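Local coordinates for malate dehydrogenase (Pyrococcus horikoshii, PDB 1V9N), which catalyses the NAD-dependent interconversion of (S)-malate and oxaloacetate as a homodimer of the LDH2/MDH2 oxidoreductase family, at residues Gly129-Tyr134 / Thr167-Leu172; Met137-Gly142 / Asp178-Leu183; Ala173-Asp178 / Ile291-Phe296. All blocks are in the same frame, centred on the assembly; numbering follows the deposited sequence.

Contact 1. Residues Gly129-Tyr134 / Thr167-Leu172. With NDP (NADPH dihydro-nicotinamide-adenine-dinucleotide phosphate), chain B.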
loop_
_atom_site.group_PDB
_atom_site.type_symbol
_atom_site.label_atom_id
_atom_site.label_comp_id
_atom_site.label_asym_id
_atom_site.label_seq_id
_atom_site.Cartn_x
_atom_site.Cartn_y
_atom_site.Cartn_z
ATOM N N GLY A 129 -12.257 -1.257 14.525
ATOM C CA GLY A 129 -12.172 -2.686 14.277
ATOM C C GLY A 129 -11.350 -3.050 13.056
ATOM O O GLY A 129 -10.386 -2.363 12.731
ATOM N N ILE A 130 -11.723 -4.130 12.372
ATOM C CA ILE A 130 -10.967 -4.554 11.197
ATOM C C ILE A 130 -11.232 -3.653 9.995
ATOM O O ILE A 130 -12.375 -3.289 9.716
ATOM C CB ILE A 130 -11.268 -6.033 10.821
ATOM C CG1 ILE A 130 -12.764 -6.238 10.605
ATOM C CG2 ILE A 130 -10.772 -6.966 11.926
ATOM C CD1 ILE A 130 -13.118 -7.655 10.218
ATOM N N ALA A 131 -10.160 -3.279 9.300
ATOM C CA ALA A 131 -10.259 -2.416 8.130
ATOM C C ALA A 131 -10.998 -3.117 6.987
ATOM O O ALA A 131 -11.715 -2.480 6.217
ATOM C CB ALA A 131 -8.858 -1.999 7.672
ATOM N N GLY A 132 -10.830 -4.433 6.890
ATOM C CA GLY A 132 -11.478 -5.181 5.822
ATOM C C GLY A 132 -12.992 -5.091 5.836
ATOM O O GLY A 132 -13.648 -5.266 4.806
ATOM N N TYR A 133 -13.558 -4.829 7.007
ATOM C CA TYR A 133 -15.003 -4.710 7.136
ATOM C C TYR A 133 -15.565 -3.620 6.218
ATOM O O TYR A 133 -16.610 -3.799 5.595
ATOM C CB TYR A 133 -15.372 -4.395 8.587
ATOM C CG TYR A 133 -16.842 -4.120 8.810
ATOM C CD1 TYR A 133 -17.757 -5.165 8.970
ATOM C CD2 TYR A 133 -17.320 -2.812 8.857
ATOM C CE1 TYR A 133 -19.114 -4.907 9.177
ATOM C CE2 TYR A 133 -18.668 -2.542 9.058
ATOM C CZ TYR A 133 -19.558 -3.588 9.218
ATOM O OH TYR A 133 -20.886 -3.303 9.423
ATOM N N TYR A 134 -14.874 -2.486 6.140
ATOM C CA TYR A 134 -15.335 -1.370 5.311
ATOM C C TYR A 134 -15.022 -1.611 3.834
ATOM O O TYR A 134 -15.828 -1.291 2.960
ATOM C CB TYR A 134 -14.692 -0.070 5.813
ATOM C CG TYR A 134 -14.893 0.093 7.304
ATOM C CD1 TYR A 134 -16.092 0.592 7.821
ATOM C CD2 TYR A 134 -13.943 -0.383 8.201
ATOM C CE1 TYR A 134 -16.340 0.598 9.198
ATOM C CE2 TYR A 134 -14.180 -0.384 9.577
ATOM C CZ TYR A 134 -15.376 0.101 10.067
ATOM O OH TYR A 134 -15.619 0.054 11.422
ATOM N N THR A 167 0.005 0.811 13.894
ATOM C CA THR A 167 0.011 -0.443 13.155
ATOM C C THR A 167 -0.746 -0.251 11.836
ATOM O O THR A 167 -0.824 -1.149 10.996
ATOM C CB THR A 167 -0.597 -1.575 13.998
ATOM O OG1 THR A 167 -1.785 -1.111 14.651
ATOM C CG2 THR A 167 0.409 -2.032 15.051
ATOM N N ASN A 168 -1.289 0.952 11.695
ATOM C CA ASN A 168 -2.000 1.430 10.511
ATOM C C ASN A 168 -2.222 0.418 9.394
ATOM O O ASN A 168 -1.410 0.294 8.480
ATOM C CB ASN A 168 -1.240 2.642 9.981
ATOM C CG ASN A 168 -0.980 3.667 11.067
ATOM O OD1 ASN A 168 -1.524 3.560 12.168
ATOM N ND2 ASN A 168 -0.165 4.667 10.767
ATOM N N PRO A 169 -3.358 -0.289 9.434
ATOM C CA PRO A 169 -3.666 -1.293 8.418
ATOM C C PRO A 169 -4.116 -0.733 7.076
ATOM O O PRO A 169 -4.488 0.439 6.959
ATOM C CB PRO A 169 -4.757 -2.123 9.092
ATOM C CG PRO A 169 -5.540 -1.077 9.822
ATOM C CD PRO A 169 -4.444 -0.192 10.428
ATOM N N ILE A 170 -4.055 -1.596 6.067
ATOM C CA ILE A 170 -4.474 -1.280 4.713
ATOM C C ILE A 170 -5.347 -2.436 4.254
ATOM O O ILE A 170 -4.973 -3.598 4.408
ATOM C CB ILE A 170 -3.287 -1.185 3.739
ATOM C CG1 ILE A 170 -2.390 -0.007 4.116
ATOM C CG2 ILE A 170 -3.809 -1.056 2.310
ATOM C CD1 ILE A 170 -1.124 0.093 3.278
ATOM N N ALA A 171 -6.510 -2.123 3.695
ATOM C CA ALA A 171 -7.401 -3.165 3.216
ATOM C C ALA A 171 -7.944 -2.843 1.829
ATOM O O ALA A 171 -8.276 -1.694 1.536
ATOM C CB ALA A 171 -8.558 -3.358 4.192
ATOM N N LEU A 172 -8.010 -3.865 0.982
ATOM C CA LEU A 172 -8.556 -3.732 -0.358
ATOM C C LEU A 172 -9.413 -4.951 -0.642
ATOM O O LEU A 172 -8.978 -6.094 -0.470
ATOM C CB LEU A 172 -7.454 -3.624 -1.423
ATOM C CG LEU A 172 -7.991 -3.385 -2.850
ATOM C CD1 LEU A 172 -6.943 -2.660 -3.672
ATOM C CD2 LEU A 172 -8.384 -4.706 -3.511
HETATM P PA NDP B . -2.795 -11.310 8.802
HETATM O O1A NDP B . -3.662 -12.164 9.577
HETATM O O2A NDP B . -1.306 -11.509 8.714
HETATM O O5B NDP B . -3.413 -11.264 7.283
HETATM C C5B NDP B . -2.802 -10.470 6.249
HETATM C C4B NDP B . -3.687 -10.664 5.003
HETATM O O4B NDP B . -3.061 -11.738 4.278
HETATM C C3B NDP B . -5.121 -11.072 5.197
HETATM O O3B NDP B . -5.921 -10.386 4.187
HETATM C C2B NDP B . -5.182 -12.546 5.007
HETATM O O2B NDP B . -6.439 -13.116 4.606
HETATM C C1B NDP B . -4.040 -12.753 4.061
HETATM N N9A NDP B . -3.307 -14.039 4.224
HETATM C C8A NDP B . -2.973 -14.745 5.414
HETATM N N7A NDP B . -2.296 -15.837 5.140
HETATM C C5A NDP B . -2.163 -15.884 3.782
HETATM C C6A NDP B . -1.542 -16.783 2.858
HETATM N N6A NDP B . -0.906 -17.872 3.304
HETATM N N1A NDP B . -1.596 -16.523 1.505
HETATM C C2A NDP B . -2.242 -15.407 1.038
HETATM N N3A NDP B . -2.853 -14.498 1.826
HETATM C C4A NDP B . -2.779 -14.794 3.201
HETATM O O3 NDP B . -2.983 -9.783 9.120
HETATM P PN NDP B . -2.766 -8.784 10.333
HETATM O O1N NDP B . -1.803 -7.799 9.851
HETATM O O2N NDP B . -2.337 -9.699 11.446
HETATM O O5D NDP B . -4.238 -8.211 10.521
HETATM C C5D NDP B . -4.864 -8.061 11.827
HETATM C C4D NDP B . -6.315 -7.461 11.678
HETATM O O4D NDP B . -6.385 -6.355 12.560
HETATM C C3D NDP B . -6.707 -6.901 10.288
HETATM O O3D NDP B . -8.056 -7.301 10.013
HETATM C C2D NDP B . -6.520 -5.397 10.388
HETATM O O2D NDP B . -7.379 -4.706 9.505
HETATM C C1D NDP B . -6.804 -5.162 11.895
HETATM N N1N NDP B . -6.072 -4.007 12.480
HETATM C C2N NDP B . -6.868 -2.916 12.929
HETATM C C3N NDP B . -6.161 -1.786 13.513
HETATM C C7N NDP B . -6.925 -0.634 14.003
HETATM O O7N NDP B . -6.397 0.359 14.517
HETATM N N7N NDP B . -8.282 -0.617 13.905
HETATM C C4N NDP B . -4.737 -1.848 13.600
HETATM C C5N NDP B . -3.980 -2.921 13.150
HETATM C C6N NDP B . -4.644 -4.011 12.592
HETATM P P2B NDP B . -7.459 -13.829 5.537
HETATM O O1X NDP B . -7.878 -14.976 4.715
HETATM O O2X NDP B . -8.606 -12.916 5.831
HETATM O O3X NDP B . -6.765 -14.268 6.823
#
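The methyl groups of Ala131 and Ala171 meet flank to flank, CB to CB at 3.7 Å, where a helix starts beside a strand. The Ala171 methyl also sits against the Gly132 backbone, while the other flank of Ala131 CB faces the Pro169 ring, with CG at 4.1 Å. Pro169 lays its CG–CD edge over one face of the nicotinamide, CD lying 3.6 Å from C4N of the cofactor. Near the plane of that ring, Thr167 OG1 lies 3.2 Å from C5N; a chi1 of 44° sets it between the backbone N and the carbonyl carbon, turned to the ring. Backbone groups fix the rest: the carboxamide N7N donates to Gly129 O (3.0 Å, 155°), and Ala131 N donates to the ribose O2D (3.1 Å, 158°). Replacing Pro169 by an alanine removes CG and CD, which is likely to take away the contact over this nicotinamide face and open a gap beside Ala131 CB. Ile130 CG2 touches the ribose O3D. Asp184 on strand 181-185 bonds weakly to Gly132 N and also holds NADPH. The junction of helix 132-139 with strand 170-174 forms one wall of the pocket, with helix 34-49 packed behind Ile130 and Tyr133.

Contact 2. Residues Met137-Gly142 / Asp178-Leu183; sequences MAAEEG and DKPFLL. With NDP (NADPH dihydro-nicotinamide-adenine-dinucleotide phosphate), chain B.
Pro180 meets the last turn of helix 132-139 through two points of its ring, one apolar and one at a carboxylate. The apolar touch is CB against Ala139 CB at 4.0 Å, both CB atoms being directed at the opposite segment. Leu136, one turn earlier on the helix, also lies against this proline, and Ala139 has Ala173 of strand 170-174 as a further neighbour.

The second touch is between a charged group and carbon: Glu140 OE2 lies 3.6 Å from Pro180 CG, and the two side chains cross at about a right angle. The glutamate gets there by folding back, its chain bent at CB–CG (chi2 -58°), so that OE2 comes up to the CG corner of the ring, although its CB is not aimed there. Glu140 is exposed, so the carboxylate probably keeps much of its hydration while OE2 touches that corner.

A backbone hydrogen bond shapes the helix end: Gly142 N donates to Ala139 O at 2.9 Å, closing a type I turn. Toward the cofactor, Leu182 O comes within 3.2 Å of O3B on the adenosine ribose, and Leu183 CD1 lies 4.1 Å from C4B.

The whole is a helix end resting on a beta hairpin: a Schellman motif, with Gly142 at C-prime in positive phi and Met143 N returning to Ala138 O, stops the helix, and the hairpin of strands 170-174 and 181-185 at the sheet margin supplies the proline beneath it.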
loop_
_atom_site.group_PDB
_atom_site.type_symbol
_atom_site.label_atom_id
_atom_site.label_comp_id
_atom_site.label_asym_id
_atom_site.label_seq_id
_atom_site.Cartn_x
_atom_site.Cartn_y
_atom_site.Cartn_z
HETATM N N MSE A 137 -17.619 -3.775 2.212
HETATM C CA MSE A 137 -18.882 -3.116 1.934
HETATM C C MSE A 137 -18.963 -2.710 0.469
HETATM O O MSE A 137 -20.002 -2.877 -0.177
HETATM C CB MSE A 137 -19.043 -1.881 2.826
HETATM C CG MSE A 137 -19.296 -2.212 4.295
HETATM SE SE MSE A 137 -19.371 -0.622 5.403
HETATM C CE MSE A 137 -20.965 0.187 4.665
ATOM N N ALA A 138 -17.864 -2.181 -0.060
ATOM C CA ALA A 138 -17.830 -1.754 -1.451
ATOM C C ALA A 138 -17.825 -2.951 -2.408
ATOM O O ALA A 138 -18.517 -2.941 -3.425
ATOM C CB ALA A 138 -16.609 -0.874 -1.699
ATOM N N ALA A 139 -17.051 -3.979 -2.080
ATOM C CA ALA A 139 -16.982 -5.162 -2.930
ATOM C C ALA A 139 -18.347 -5.831 -3.071
ATOM O O ALA A 139 -18.698 -6.307 -4.154
ATOM C CB ALA A 139 -15.963 -6.157 -2.374
ATOM N N GLU A 140 -19.115 -5.868 -1.983
ATOM C CA GLU A 140 -20.442 -6.478 -2.018
ATOM C C GLU A 140 -21.383 -5.642 -2.881
ATOM O O GLU A 140 -22.492 -6.067 -3.204
ATOM C CB GLU A 140 -21.020 -6.618 -0.606
ATOM C CG GLU A 140 -20.251 -7.565 0.318
ATOM C CD GLU A 140 -20.140 -8.991 -0.220
ATOM O OE1 GLU A 140 -20.856 -9.331 -1.184
ATOM O OE2 GLU A 140 -19.336 -9.782 0.332
ATOM N N GLU A 141 -20.935 -4.444 -3.247
ATOM C CA GLU A 141 -21.726 -3.565 -4.096
ATOM C C GLU A 141 -21.205 -3.607 -5.535
ATOM O O GLU A 141 -21.665 -2.854 -6.385
ATOM C CB GLU A 141 -21.681 -2.127 -3.568
ATOM C CG GLU A 141 -22.343 -1.947 -2.214
ATOM C CD GLU A 141 -23.833 -2.225 -2.256
ATOM O OE1 GLU A 141 -24.538 -1.562 -3.043
ATOM O OE2 GLU A 141 -24.299 -3.106 -1.499
ATOM N N GLY A 142 -20.246 -4.491 -5.796
ATOM C CA GLY A 142 -19.686 -4.615 -7.135
ATOM C C GLY A 142 -18.625 -3.574 -7.451
ATOM O O GLY A 142 -18.437 -3.201 -8.610
ATOM N N ASP A 178 -16.600 -15.531 -7.382
ATOM C CA ASP A 178 -17.013 -16.194 -6.150
ATOM C C ASP A 178 -16.966 -15.215 -4.977
ATOM O O ASP A 178 -17.614 -14.174 -5.018
ATOM C CB ASP A 178 -16.106 -17.398 -5.891
ATOM C CG ASP A 178 -15.972 -18.296 -7.118
ATOM O OD1 ASP A 178 -17.011 -18.771 -7.624
ATOM O OD2 ASP A 178 -14.832 -18.518 -7.582
ATOM N N LYS A 179 -16.211 -15.537 -3.933
ATOM C CA LYS A 179 -16.119 -14.638 -2.785
ATOM C C LYS A 179 -15.133 -13.508 -3.060
ATOM O O LYS A 179 -14.129 -13.693 -3.754
ATOM C CB LYS A 179 -15.719 -15.411 -1.527
ATOM C CG LYS A 179 -16.826 -16.333 -1.043
ATOM C CD LYS A 179 -16.463 -17.102 0.214
ATOM C CE LYS A 179 -17.607 -18.048 0.594
ATOM N NZ LYS A 179 -17.255 -18.970 1.708
ATOM N N PRO A 180 -15.408 -12.315 -2.518
ATOM C CA PRO A 180 -14.521 -11.172 -2.734
ATOM C C PRO A 180 -13.063 -11.411 -2.365
ATOM O O PRO A 180 -12.750 -12.144 -1.419
ATOM C CB PRO A 180 -15.139 -10.081 -1.856
ATOM C CG PRO A 180 -16.596 -10.443 -1.827
ATOM C CD PRO A 180 -16.550 -11.943 -1.663
ATOM N N PHE A 181 -12.173 -10.798 -3.137
ATOM C CA PHE A 181 -10.757 -10.853 -2.846
ATOM C C PHE A 181 -10.690 -9.898 -1.655
ATOM O O PHE A 181 -11.345 -8.856 -1.670
ATOM C CB PHE A 181 -9.952 -10.274 -4.008
ATOM C CG PHE A 181 -8.541 -9.935 -3.654
ATOM C CD1 PHE A 181 -7.539 -10.897 -3.735
ATOM C CD2 PHE A 181 -8.214 -8.653 -3.212
ATOM C CE1 PHE A 181 -6.222 -10.586 -3.379
ATOM C CE2 PHE A 181 -6.910 -8.332 -2.851
ATOM C CZ PHE A 181 -5.909 -9.297 -2.935
ATOM N N LEU A 182 -9.924 -10.234 -0.627
ATOM C CA LEU A 182 -9.847 -9.351 0.527
ATOM C C LEU A 182 -8.495 -9.325 1.214
ATOM O O LEU A 182 -8.123 -10.262 1.923
ATOM C CB LEU A 182 -10.923 -9.719 1.556
ATOM C CG LEU A 182 -10.880 -8.971 2.901
ATOM C CD1 LEU A 182 -11.068 -7.465 2.685
ATOM C CD2 LEU A 182 -11.967 -9.532 3.829
ATOM N N LEU A 183 -7.753 -8.254 0.971
ATOM C CA LEU A 183 -6.467 -8.056 1.612
ATOM C C LEU A 183 -6.807 -7.165 2.801
ATOM O O LEU A 183 -7.533 -6.182 2.654
ATOM C CB LEU A 183 -5.498 -7.325 0.680
ATOM C CG LEU A 183 -4.178 -6.827 1.292
ATOM C CD1 LEU A 183 -3.376 -8.017 1.823
ATOM C CD2 LEU A 183 -3.373 -6.078 0.237
HETATM P PA NDP B . -2.795 -11.310 8.802
HETATM O O1A NDP B . -3.662 -12.164 9.577
HETATM O O2A NDP B . -1.306 -11.509 8.714
HETATM O O5B NDP B . -3.413 -11.264 7.283
HETATM C C5B NDP B . -2.802 -10.470 6.249
HETATM C C4B NDP B . -3.687 -10.664 5.003
HETATM O O4B NDP B . -3.061 -11.738 4.278
HETATM C C3B NDP B . -5.121 -11.072 5.197
HETATM O O3B NDP B . -5.921 -10.386 4.187
HETATM C C2B NDP B . -5.182 -12.546 5.007
HETATM O O2B NDP B . -6.439 -13.116 4.606
HETATM C C1B NDP B . -4.040 -12.753 4.061
HETATM N N9A NDP B . -3.307 -14.039 4.224
HETATM C C8A NDP B . -2.973 -14.745 5.414
HETATM N N7A NDP B . -2.296 -15.837 5.140
HETATM C C5A NDP B . -2.163 -15.884 3.782
HETATM C C6A NDP B . -1.542 -16.783 2.858
HETATM N N6A NDP B . -0.906 -17.872 3.304
HETATM N N1A NDP B . -1.596 -16.523 1.505
HETATM C C2A NDP B . -2.242 -15.407 1.038
HETATM N N3A NDP B . -2.853 -14.498 1.826
HETATM C C4A NDP B . -2.779 -14.794 3.201
HETATM O O3 NDP B . -2.983 -9.783 9.120
HETATM P PN NDP B . -2.766 -8.784 10.333
HETATM O O1N NDP B . -1.803 -7.799 9.851
HETATM O O2N NDP B . -2.337 -9.699 11.446
HETATM O O5D NDP B . -4.238 -8.211 10.521
HETATM C C5D NDP B . -4.864 -8.061 11.827
HETATM C C4D NDP B . -6.315 -7.461 11.678
HETATM O O4D NDP B . -6.385 -6.355 12.560
HETATM C C3D NDP B . -6.707 -6.901 10.288
HETATM O O3D NDP B . -8.056 -7.301 10.013
HETATM C C2D NDP B . -6.520 -5.397 10.388
HETATM O O2D NDP B . -7.379 -4.706 9.505
HETATM C C1D NDP B . -6.804 -5.162 11.895
HETATM N N1N NDP B . -6.072 -4.007 12.480
HETATM C C2N NDP B . -6.868 -2.916 12.929
HETATM C C3N NDP B . -6.161 -1.786 13.513
HETATM C C7N NDP B . -6.925 -0.634 14.003
HETATM O O7N NDP B . -6.397 0.359 14.517
HETATM N N7N NDP B . -8.282 -0.617 13.905
HETATM C C4N NDP B . -4.737 -1.848 13.600
HETATM C C5N NDP B . -3.980 -2.921 13.150
HETATM C C6N NDP B . -4.644 -4.011 12.592
HETATM P P2B NDP B . -7.459 -13.829 5.537
HETATM O O1X NDP B . -7.878 -14.976 4.715
HETATM O O2X NDP B . -8.606 -12.916 5.831
HETATM O O3X NDP B . -6.765 -14.268 6.823
#

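Contact 3. Residues Ala173-Asp178 / Ile291-Phe296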
loop_
_atom_site.group_PDB
_atom_site.type_symbol
_atom_site.label_atom_id
_atom_site.label_comp_id
_atom_site.label_asym_id
_atom_site.label_seq_id
_atom_site.Cartn_x
_atom_site.Cartn_y
_atom_site.Cartn_z
ATOM N N ALA A 173 -10.642 -4.698 -1.065
ATOM C CA ALA A 173 -11.564 -5.770 -1.391
ATOM C C ALA A 173 -12.037 -5.549 -2.819
ATOM O O ALA A 173 -12.279 -4.415 -3.231
ATOM C CB ALA A 173 -12.751 -5.753 -0.434
ATOM N N ALA A 174 -12.144 -6.628 -3.579
ATOM C CA ALA A 174 -12.615 -6.539 -4.952
ATOM C C ALA A 174 -13.542 -7.720 -5.207
ATOM O O ALA A 174 -13.308 -8.813 -4.702
ATOM C CB ALA A 174 -11.439 -6.578 -5.915
ATOM N N PRO A 175 -14.616 -7.513 -5.980
ATOM C CA PRO A 175 -15.527 -8.627 -6.250
ATOM C C PRO A 175 -14.915 -9.621 -7.244
ATOM O O PRO A 175 -14.078 -9.250 -8.072
ATOM C CB PRO A 175 -16.764 -7.929 -6.812
ATOM C CG PRO A 175 -16.182 -6.758 -7.533
ATOM C CD PRO A 175 -15.112 -6.261 -6.584
ATOM N N THR A 176 -15.316 -10.886 -7.138
ATOM C CA THR A 176 -14.831 -11.921 -8.048
ATOM C C THR A 176 -16.033 -12.765 -8.479
ATOM O O THR A 176 -17.180 -12.445 -8.143
ATOM C CB THR A 176 -13.799 -12.860 -7.371
ATOM O OG1 THR A 176 -14.484 -13.794 -6.532
ATOM C CG2 THR A 176 -12.800 -12.065 -6.524
ATOM N N LYS A 177 -15.775 -13.833 -9.229
ATOM C CA LYS A 177 -16.848 -14.720 -9.662
ATOM C C LYS A 177 -17.413 -15.429 -8.431
ATOM O O LYS A 177 -18.561 -15.871 -8.431
ATOM C CB LYS A 177 -16.321 -15.767 -10.651
ATOM C CG LYS A 177 -15.747 -15.200 -11.948
ATOM C CD LYS A 177 -16.832 -14.699 -12.890
ATOM C CE LYS A 177 -17.734 -15.837 -13.357
ATOM N NZ LYS A 177 -16.970 -16.931 -14.035
ATOM N N ASP A 178 -16.600 -15.531 -7.382
ATOM C CA ASP A 178 -17.013 -16.194 -6.150
ATOM C C ASP A 178 -16.966 -15.215 -4.977
ATOM O O ASP A 178 -17.614 -14.174 -5.018
ATOM C CB ASP A 178 -16.106 -17.398 -5.891
ATOM C CG ASP A 178 -15.972 -18.296 -7.118
ATOM O OD1 ASP A 178 -17.011 -18.771 -7.624
ATOM O OD2 ASP A 178 -14.832 -18.518 -7.582
ATOM N N ILE A 291 -14.563 -0.787 -16.755
ATOM C CA ILE A 291 -14.781 -1.922 -17.648
ATOM C C ILE A 291 -15.995 -2.694 -17.155
ATOM O O ILE A 291 -16.423 -2.517 -16.017
ATOM C CB ILE A 291 -13.559 -2.877 -17.683
ATOM C CG1 ILE A 291 -13.321 -3.477 -16.294
ATOM C CG2 ILE A 291 -12.318 -2.118 -18.160
ATOM C CD1 ILE A 291 -12.324 -4.622 -16.293
ATOM N N PRO A 292 -16.581 -3.553 -18.008
ATOM C CA PRO A 292 -17.750 -4.299 -17.533
ATOM C C PRO A 292 -17.398 -5.096 -16.283
ATOM O O PRO A 292 -16.363 -5.768 -16.234
ATOM C CB PRO A 292 -18.097 -5.187 -18.724
ATOM C CG PRO A 292 -17.705 -4.322 -19.903
ATOM C CD PRO A 292 -16.364 -3.767 -19.452
ATOM N N LEU A 293 -18.254 -5.016 -15.268
ATOM C CA LEU A 293 -18.007 -5.727 -14.022
ATOM C C LEU A 293 -17.854 -7.231 -14.245
ATOM O O LEU A 293 -16.980 -7.870 -13.655
ATOM C CB LEU A 293 -19.143 -5.459 -13.023
ATOM C CG LEU A 293 -19.038 -6.233 -11.703
ATOM C CD1 LEU A 293 -17.702 -5.933 -11.040
ATOM C CD2 LEU A 293 -20.186 -5.861 -10.785
ATOM N N GLU A 294 -18.696 -7.806 -15.099
ATOM C CA GLU A 294 -18.598 -9.238 -15.347
ATOM C C GLU A 294 -17.252 -9.605 -15.966
ATOM O O GLU A 294 -16.730 -10.686 -15.710
ATOM C CB GLU A 294 -19.755 -9.723 -16.226
ATOM C CG GLU A 294 -21.106 -9.773 -15.492
ATOM C CD GLU A 294 -21.070 -10.615 -14.215
ATOM O OE1 GLU A 294 -20.694 -11.807 -14.290
ATOM O OE2 GLU A 294 -21.424 -10.089 -13.134
ATOM N N GLU A 295 -16.689 -8.709 -16.776
ATOM C CA GLU A 295 -15.377 -8.954 -17.385
ATOM C C GLU A 295 -14.324 -8.879 -16.289
ATOM O O GLU A 295 -13.403 -9.690 -16.230
ATOM C CB GLU A 295 -15.060 -7.905 -18.455
ATOM C CG GLU A 295 -15.672 -8.184 -19.812
ATOM C CD GLU A 295 -15.315 -7.120 -20.831
ATOM O OE1 GLU A 295 -14.108 -6.805 -20.962
ATOM O OE2 GLU A 295 -16.238 -6.604 -21.500
ATOM N N PHE A 296 -14.464 -7.879 -15.427
ATOM C CA PHE A 296 -13.547 -7.705 -14.311
ATOM C C PHE A 296 -13.532 -8.987 -13.472
ATOM O O PHE A 296 -12.471 -9.533 -13.175
ATOM C CB PHE A 296 -14.006 -6.536 -13.429
ATOM C CG PHE A 296 -13.110 -6.284 -12.244
ATOM C CD1 PHE A 296 -12.061 -5.379 -12.332
ATOM C CD2 PHE A 296 -13.301 -6.973 -11.051
ATOM C CE1 PHE A 296 -11.207 -5.159 -11.247
ATOM C CE2 PHE A 296 -12.456 -6.764 -9.959
ATOM C CZ PHE A 296 -11.405 -5.854 -10.059
#
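Phe296 sets the edge of its ring, through CE2, against Ala174 CB at 4.2 Å and the carbonyl oxygen of Pro175 at 3.5 Å. The segments joined are the end of a strand with the connection that follows it in a beta hairpin, 173-178, and the first turn of helix 293-308. Pro175 O lies in the plane of the aromatic ring, so the slightly positive C–H rim, not the face, is turned to the oxygen, an arrangement that is likely to be mildly favourable electrostatically. The ring reaches across because its CG stands anti to the backbone N (chi1 180°), which carries it out from the helix toward the strand end.

Leu293, one turn back on the same side, adds a second apolar touch: its CD1 meets Pro175 CG at 3.9 Å, the two side chains crossing obliquely. Pro175 is thus touched at two places, its ring and its carbonyl oxygen. Ile287 packs on Pro175, Leu293 and Phe296 together, and Ile258 of the second subunit closes in on Phe296, which places this corner at the dimer interface.

The helix starts with Pro292 at the N-cap, whose O receives Phe296 N at 3.0 Å. The amide of Leu293 is taken up by the carboxylate of Glu288. Farther out, Lys177 curls toward the helix and forms a salt bridge with Glu298; Glu294 OE1 is 6.3 Å from Lys177 NZ, too far for direct pairing but of opposite charge. Within 173-178 the hairpin bends through an ST turn, in which Asp178 N donates to Thr176 OG1 at 2.9 Å with an angle of 141°.

The three contacts follow one beta hairpin, strands 170-174 and 181-185, from the nicotinamide to the dimer-facing corner. Contacts 1 and 2 lie 14 Å apart between centres, both use helix 132-139, and are tied by a probable hydrogen bond from Leu183 N to Leu172 O (2.9 Å). Contacts 2 and 3 are closer, 9 Å, and share Asp178; Phe181 N makes another probable hydrogen bond to Ala174 O (2.8 Å). Contact 1 faces the nicotinamide half of NADPH and contact 2 the adenosine ribose, while the Ala174 side chain in contact 3 is about 12 Å away. His243 and Lys244 of the second subunit also hydrogen-bond the cofactor, so the site draws on both chains.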